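Local atomic coordinates of cleavage stimulation factor 77 (Encephalitozoon cuniculi, PDB entry 2UY1), a protein that probably binds mRNA in the nucleus and, as a helical Suppressor of forked family member, probably takes part in pre-mRNA 3'-end cleavage. Residues R177-E182 against E433-R438; R197-H202 against S220-G225. One frame throughout, in Å; residues are numbered along the deposited sequence.

Contact 1 (R177-E182 against E433-R438); sequences RLIDLE and EGILGR
One water is gripped from both sides of this contact: it donates to Asp180 OD2 (2.6 Å) and to Glu433 O (2.7 Å), and accepts from Leu436 N at 3.0 Å. The other carboxylate oxygen binds directly: Asp180 OD1 accepts a bent hydrogen bond from Ile435 N (3.0 Å, 138°) on its syn lone pair, the side facing OD2. With both oxygens engaged, the rotation of the carboxylate is fixed. Gly434, whose phi is positive (61°), brings a bare CA to within 3.5 Å of Asp180 OD1, so the acid lies close against the backbone. It thus faces the N-terminal part of helix 434-446, whose amino end would probably stabilise a negative charge. In this TPR-like helical array, that helix, some 250 residues further along the chain, comes back to lie against helix 173-184. An apolar touch flanks the polar one. Ile435 has CG1 anti to its backbone N (chi1 -170°), which sets CG2 between the N and the carbonyl carbon, and this methyl meets Ile179 CG2 at 3.9 Å while also reaching Asp180 OD1 at 3.6 Å. Phe218 of helix 213-225 packs on both isoleucines, and Arg438 makes a salt bridge to an acidic side chain of another chain.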
loop_
_atom_site.group_PDB
_atom_site.type_symbol
_atom_site.label_atom_id
_atom_site.label_comp_id
_atom_site.label_asym_id
_atom_site.label_seq_id
_atom_site.Cartn_x
_atom_site.Cartn_y
_atom_site.Cartn_z
ATOM N N ARG B 177 21.652 -20.256 -11.054
ATOM C CA ARG B 177 20.898 -21.415 -11.541
ATOM C C ARG B 177 21.760 -22.660 -11.797
ATOM O O ARG B 177 21.400 -23.769 -11.385
ATOM C CB ARG B 177 20.127 -21.030 -12.807
ATOM C CG ARG B 177 18.761 -20.379 -12.542
ATOM C CD ARG B 177 18.058 -20.049 -13.838
ATOM N NE ARG B 177 16.920 -19.151 -13.630
ATOM C CZ ARG B 177 16.830 -17.905 -14.102
ATOM N NH1 ARG B 177 17.806 -17.376 -14.840
ATOM N NH2 ARG B 177 15.743 -17.180 -13.854
ATOM N N LEU B 178 22.907 -22.464 -12.449
ATOM C CA LEU B 178 23.868 -23.545 -12.693
ATOM C C LEU B 178 24.368 -24.184 -11.400
ATOM O O LEU B 178 24.342 -25.422 -11.254
ATOM C CB LEU B 178 25.045 -23.069 -13.561
ATOM C CG LEU B 178 26.235 -24.032 -13.858
ATOM C CD1 LEU B 178 25.805 -25.182 -14.801
ATOM C CD2 LEU B 178 27.425 -23.301 -14.463
ATOM N N ILE B 179 24.831 -23.346 -10.473
ATOM C CA ILE B 179 25.251 -23.778 -9.153
ATOM C C ILE B 179 24.218 -24.681 -8.482
ATOM O O ILE B 179 24.562 -25.806 -8.059
ATOM C CB ILE B 179 25.597 -22.569 -8.214
ATOM C CG1 ILE B 179 26.976 -22.003 -8.564
ATOM C CG2 ILE B 179 25.563 -22.984 -6.697
ATOM C CD1 ILE B 179 27.248 -20.607 -8.003
ATOM N N ASP B 180 22.984 -24.182 -8.382
ATOM C CA ASP B 180 21.866 -24.934 -7.764
ATOM C C ASP B 180 21.590 -26.301 -8.421
ATOM O O ASP B 180 21.399 -27.288 -7.728
ATOM C CB ASP B 180 20.580 -24.112 -7.789
ATOM C CG ASP B 180 20.672 -22.813 -7.009
ATOM O OD1 ASP B 180 21.271 -22.778 -5.899
ATOM O OD2 ASP B 180 20.123 -21.812 -7.531
ATOM N N LEU B 181 21.542 -26.328 -9.751
ATOM C CA LEU B 181 21.374 -27.564 -10.536
ATOM C C LEU B 181 22.461 -28.608 -10.223
ATOM O O LEU B 181 22.134 -29.785 -10.029
ATOM C CB LEU B 181 21.335 -27.257 -12.060
ATOM C CG LEU B 181 21.555 -28.403 -13.087
ATOM C CD1 LEU B 181 20.260 -28.976 -13.511
ATOM C CD2 LEU B 181 22.338 -27.953 -14.313
ATOM N N GLU B 182 23.734 -28.177 -10.196
ATOM C CA GLU B 182 24.885 -29.044 -9.862
ATOM C C GLU B 182 24.964 -29.464 -8.404
ATOM O O GLU B 182 25.456 -30.564 -8.086
ATOM C CB GLU B 182 26.216 -28.381 -10.258
ATOM C CG GLU B 182 26.526 -28.369 -11.764
ATOM C CD GLU B 182 26.678 -29.766 -12.391
ATOM O OE1 GLU B 182 27.083 -30.730 -11.684
ATOM O OE2 GLU B 182 26.419 -29.893 -13.606
ATOM N N GLU B 433 15.113 -17.745 -5.108
ATOM C CA GLU B 433 15.262 -19.144 -4.773
ATOM C C GLU B 433 16.751 -19.613 -4.826
ATOM O O GLU B 433 17.569 -18.968 -5.429
ATOM C CB GLU B 433 14.458 -19.958 -5.801
ATOM C CG GLU B 433 14.766 -21.424 -5.626
ATOM C CD GLU B 433 13.907 -22.421 -6.372
ATOM O OE1 GLU B 433 13.032 -22.012 -7.200
ATOM O OE2 GLU B 433 14.152 -23.630 -6.077
ATOM N N GLY B 434 17.095 -20.760 -4.251
ATOM C CA GLY B 434 18.474 -21.291 -4.354
ATOM C C GLY B 434 19.521 -20.359 -3.742
ATOM O O GLY B 434 19.248 -19.694 -2.743
ATOM N N ILE B 435 20.723 -20.292 -4.337
ATOM C CA ILE B 435 21.807 -19.533 -3.722
ATOM C C ILE B 435 21.654 -18.002 -3.885
ATOM O O ILE B 435 22.161 -17.205 -3.057
ATOM C CB ILE B 435 23.225 -20.061 -4.149
ATOM C CG1 ILE B 435 24.311 -19.391 -3.290
ATOM C CG2 ILE B 435 23.438 -19.898 -5.673
ATOM C CD1 ILE B 435 24.526 -20.052 -1.929
ATOM N N LEU B 436 20.942 -17.576 -4.922
ATOM C CA LEU B 436 20.584 -16.149 -5.039
ATOM C C LEU B 436 19.501 -15.739 -4.017
ATOM O O LEU B 436 19.534 -14.671 -3.475
ATOM C CB LEU B 436 20.116 -15.859 -6.463
ATOM C CG LEU B 436 19.872 -14.429 -6.974
ATOM C CD1 LEU B 436 21.021 -13.469 -6.723
ATOM C CD2 LEU B 436 19.551 -14.478 -8.463
ATOM N N GLY B 437 18.530 -16.613 -3.803
ATOM C CA GLY B 437 17.636 -16.574 -2.646
ATOM C C GLY B 437 18.355 -16.328 -1.346
ATOM O O GLY B 437 17.981 -15.418 -0.582
ATOM N N ARG B 438 19.405 -17.114 -1.095
ATOM C CA ARG B 438 20.233 -16.980 0.105
ATOM C C ARG B 438 20.876 -15.591 0.223
ATOM O O ARG B 438 20.884 -14.982 1.291
ATOM C CB ARG B 438 21.293 -18.097 0.155
ATOM C CG ARG B 438 20.693 -19.420 0.579
ATOM C CD ARG B 438 21.619 -20.593 0.362
ATOM N NE ARG B 438 20.916 -21.878 0.534
ATOM C CZ ARG B 438 20.804 -22.566 1.685
ATOM N NH1 ARG B 438 21.331 -22.100 2.830
ATOM N NH2 ARG B 438 20.178 -23.742 1.692
HETATM O O HOH W 1 19.682 -19.250 -7.104
#

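Contact 2 (R197-H202 against S220-G225)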
loop_
_atom_site.group_PDB
_atom_site.type_symbol
_atom_site.label_atom_id
_atom_site.label_comp_id
_atom_site.label_asym_id
_atom_site.label_seq_id
_atom_site.Cartn_x
_atom_site.Cartn_y
_atom_site.Cartn_z
ATOM N N ARG B 197 34.245 -30.779 -9.009
ATOM C CA ARG B 197 33.354 -30.174 -9.976
ATOM C C ARG B 197 32.822 -28.808 -9.524
ATOM O O ARG B 197 32.670 -27.898 -10.336
ATOM C CB ARG B 197 32.186 -31.098 -10.322
ATOM C CG ARG B 197 31.213 -30.470 -11.402
ATOM C CD ARG B 197 30.467 -31.520 -12.244
ATOM N NE ARG B 197 29.568 -30.902 -13.208
ATOM C CZ ARG B 197 29.917 -30.526 -14.442
ATOM N NH1 ARG B 197 31.183 -30.688 -14.873
ATOM N NH2 ARG B 197 29.008 -29.964 -15.233
ATOM N N MET B 198 32.499 -28.702 -8.246
ATOM C CA MET B 198 31.862 -27.490 -7.686
ATOM C C MET B 198 32.878 -26.336 -7.539
ATOM O O MET B 198 32.538 -25.148 -7.706
ATOM C CB MET B 198 31.233 -27.814 -6.311
ATOM C CG MET B 198 29.907 -28.642 -6.355
ATOM S SD MET B 198 28.786 -28.179 -7.692
ATOM C CE MET B 198 28.431 -26.451 -7.290
ATOM N N HIS B 199 34.120 -26.687 -7.210
ATOM C CA HIS B 199 35.204 -25.698 -7.149
ATOM C C HIS B 199 35.373 -25.053 -8.513
ATOM O O HIS B 199 35.371 -23.838 -8.609
ATOM C CB HIS B 199 36.506 -26.334 -6.684
ATOM C CG HIS B 199 36.535 -26.655 -5.212
ATOM N ND1 HIS B 199 36.328 -25.707 -4.235
ATOM C CD2 HIS B 199 36.812 -27.807 -4.556
ATOM C CE1 HIS B 199 36.455 -26.260 -3.042
ATOM N NE2 HIS B 199 36.749 -27.538 -3.209
ATOM N N PHE B 200 35.446 -25.867 -9.574
ATOM C CA PHE B 200 35.630 -25.346 -10.932
ATOM C C PHE B 200 34.528 -24.364 -11.278
ATOM O O PHE B 200 34.798 -23.272 -11.789
ATOM C CB PHE B 200 35.660 -26.456 -12.005
ATOM C CG PHE B 200 35.478 -25.929 -13.380
ATOM C CD1 PHE B 200 36.562 -25.414 -14.085
ATOM C CD2 PHE B 200 34.230 -25.862 -13.945
ATOM C CE1 PHE B 200 36.382 -24.877 -15.335
ATOM C CE2 PHE B 200 34.033 -25.319 -15.221
ATOM C CZ PHE B 200 35.102 -24.844 -15.916
ATOM N N ILE B 201 33.280 -24.787 -11.049
ATOM C CA ILE B 201 32.115 -23.979 -11.417
ATOM C C ILE B 201 32.166 -22.624 -10.708
ATOM O O ILE B 201 32.036 -21.605 -11.363
ATOM C CB ILE B 201 30.762 -24.791 -11.197
ATOM C CG1 ILE B 201 30.617 -25.872 -12.301
ATOM C CG2 ILE B 201 29.547 -23.889 -11.100
ATOM C CD1 ILE B 201 29.313 -26.711 -12.258
ATOM N N HIS B 202 32.392 -22.606 -9.390
ATOM C CA HIS B 202 32.444 -21.349 -8.620
ATOM C C HIS B 202 33.642 -20.454 -9.033
ATOM O O HIS B 202 33.506 -19.237 -9.164
ATOM C CB HIS B 202 32.549 -21.618 -7.112
ATOM C CG HIS B 202 31.266 -22.071 -6.473
ATOM N ND1 HIS B 202 30.964 -23.405 -6.265
ATOM C CD2 HIS B 202 30.216 -21.365 -5.983
ATOM C CE1 HIS B 202 29.761 -23.504 -5.716
ATOM N NE2 HIS B 202 29.291 -22.281 -5.523
ATOM N N SER B 220 31.670 -18.457 -1.120
ATOM C CA SER B 220 31.898 -18.422 0.323
ATOM C C SER B 220 30.915 -19.369 1.042
ATOM O O SER B 220 31.308 -20.169 1.912
ATOM C CB SER B 220 31.734 -16.975 0.827
ATOM O OG SER B 220 31.754 -16.922 2.261
ATOM N N GLU B 221 29.632 -19.260 0.658
ATOM C CA GLU B 221 28.555 -20.048 1.274
ATOM C C GLU B 221 28.740 -21.515 0.971
ATOM O O GLU B 221 28.671 -22.317 1.867
ATOM C CB GLU B 221 27.175 -19.594 0.840
ATOM C CG GLU B 221 26.660 -18.313 1.544
ATOM C CD GLU B 221 26.527 -18.413 3.060
ATOM O OE1 GLU B 221 25.594 -19.091 3.562
ATOM O OE2 GLU B 221 27.320 -17.759 3.769
ATOM N N TYR B 222 29.049 -21.843 -0.282
ATOM C CA TYR B 222 29.374 -23.219 -0.646
ATOM C C TYR B 222 30.515 -23.756 0.216
ATOM O O TYR B 222 30.431 -24.850 0.775
ATOM C CB TYR B 222 29.726 -23.331 -2.123
ATOM C CG TYR B 222 30.295 -24.686 -2.424
ATOM C CD1 TYR B 222 29.467 -25.814 -2.455
ATOM C CD2 TYR B 222 31.663 -24.857 -2.647
ATOM C CE1 TYR B 222 29.987 -27.094 -2.729
ATOM C CE2 TYR B 222 32.186 -26.125 -2.924
ATOM C CZ TYR B 222 31.348 -27.234 -2.956
ATOM O OH TYR B 222 31.864 -28.491 -3.209
ATOM N N LEU B 223 31.572 -22.963 0.337
ATOM C CA LEU B 223 32.777 -23.373 1.049
ATOM C C LEU B 223 32.506 -23.577 2.522
ATOM O O LEU B 223 33.065 -24.498 3.115
ATOM C CB LEU B 223 33.870 -22.325 0.894
ATOM C CG LEU B 223 34.660 -22.457 -0.408
ATOM C CD1 LEU B 223 35.614 -21.271 -0.482
ATOM C CD2 LEU B 223 35.400 -23.813 -0.581
ATOM N N ILE B 224 31.638 -22.735 3.095
ATOM C CA ILE B 224 31.256 -22.811 4.520
ATOM C C ILE B 224 30.497 -24.125 4.761
ATOM O O ILE B 224 30.667 -24.773 5.776
ATOM C CB ILE B 224 30.418 -21.565 4.955
ATOM C CG1 ILE B 224 31.292 -20.293 5.010
ATOM C CG2 ILE B 224 29.693 -21.784 6.280
ATOM C CD1 ILE B 224 30.566 -19.023 5.585
ATOM N N GLY B 225 29.696 -24.537 3.798
ATOM C CA GLY B 225 28.821 -25.695 3.976
ATOM C C GLY B 225 29.572 -26.992 3.833
ATOM O O GLY B 225 29.132 -28.027 4.349
#
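Tyr222 projects from helix 213-225 into the space between Met198, His199 and His202 of the nearly antiparallel helix 193-208, and the three meet it in quite different ways. The tight part lies toward Met198 and His202. Met198 CB comes obliquely to the phenol end, 3.2 Å from Tyr222 OH and 3.4 Å from Tyr222 CZ. His202 sets its ring almost parallel to that of Tyr222 (19°) but slid along it, with CE1 3.5 Å from Tyr222 CG and NE2 3.6 Å from Tyr222 CB, so the overlap is slight. Tyr222 reaches both because its CG stands opposite the backbone N (chi1 170°), which carries the ring across the interface. A hydrogen bond back across one helical turn steadies the histidine: His202 ND1 donates to Met198 O (2.8 Å) from above the carbonyl plane, while His202 N approaches the same oxygen from the other face.

The His199 side is looser and partly exposed. Here Tyr222 turns an edge to the imidazole face in a T-shaped pair (84°) with centroids 6.0 Å apart, and Leu223 CD2 meets His199 CE1 in the plane of the ring at 3.6 Å. The nitrogens of His199 are hydrogen-bonded within the same helix pair, ND1 with Tyr219 OH of helix 213-225 and NE2 with Glu195 OE2 a turn back on its own helix.

Paired consecutive antiparallel helices of this kind build TPR-like arrays. Since no hydrogen bond crosses between these segments, their cohesion rests on ring and apolar contact; His202, with ND1 donating and NE2 against carbon, is probably neutral.

In the fold
The two contacts illustrate how chemistry follows place in a helical array. Contact 2 is buried and joins neighbours in sequence, helices 193-208 and 213-225, through aromatic and apolar surfaces. Contact 1 lies at the surface and joins helices far apart in sequence, 173-184 and 434-446, chiefly through a carboxylate, backbone N-H groups and a water. No helix is common to both, yet their centres are only 12 Å apart, because helix 173-184 packs directly on helix 193-208. Glu182 OE1 forms a salt bridge to Arg197 NE (2.9 Å), and Ile179 CD1 lies 3.6 Å from His202 NE2, so Ile179 faces both the late helix and the aromatic cluster.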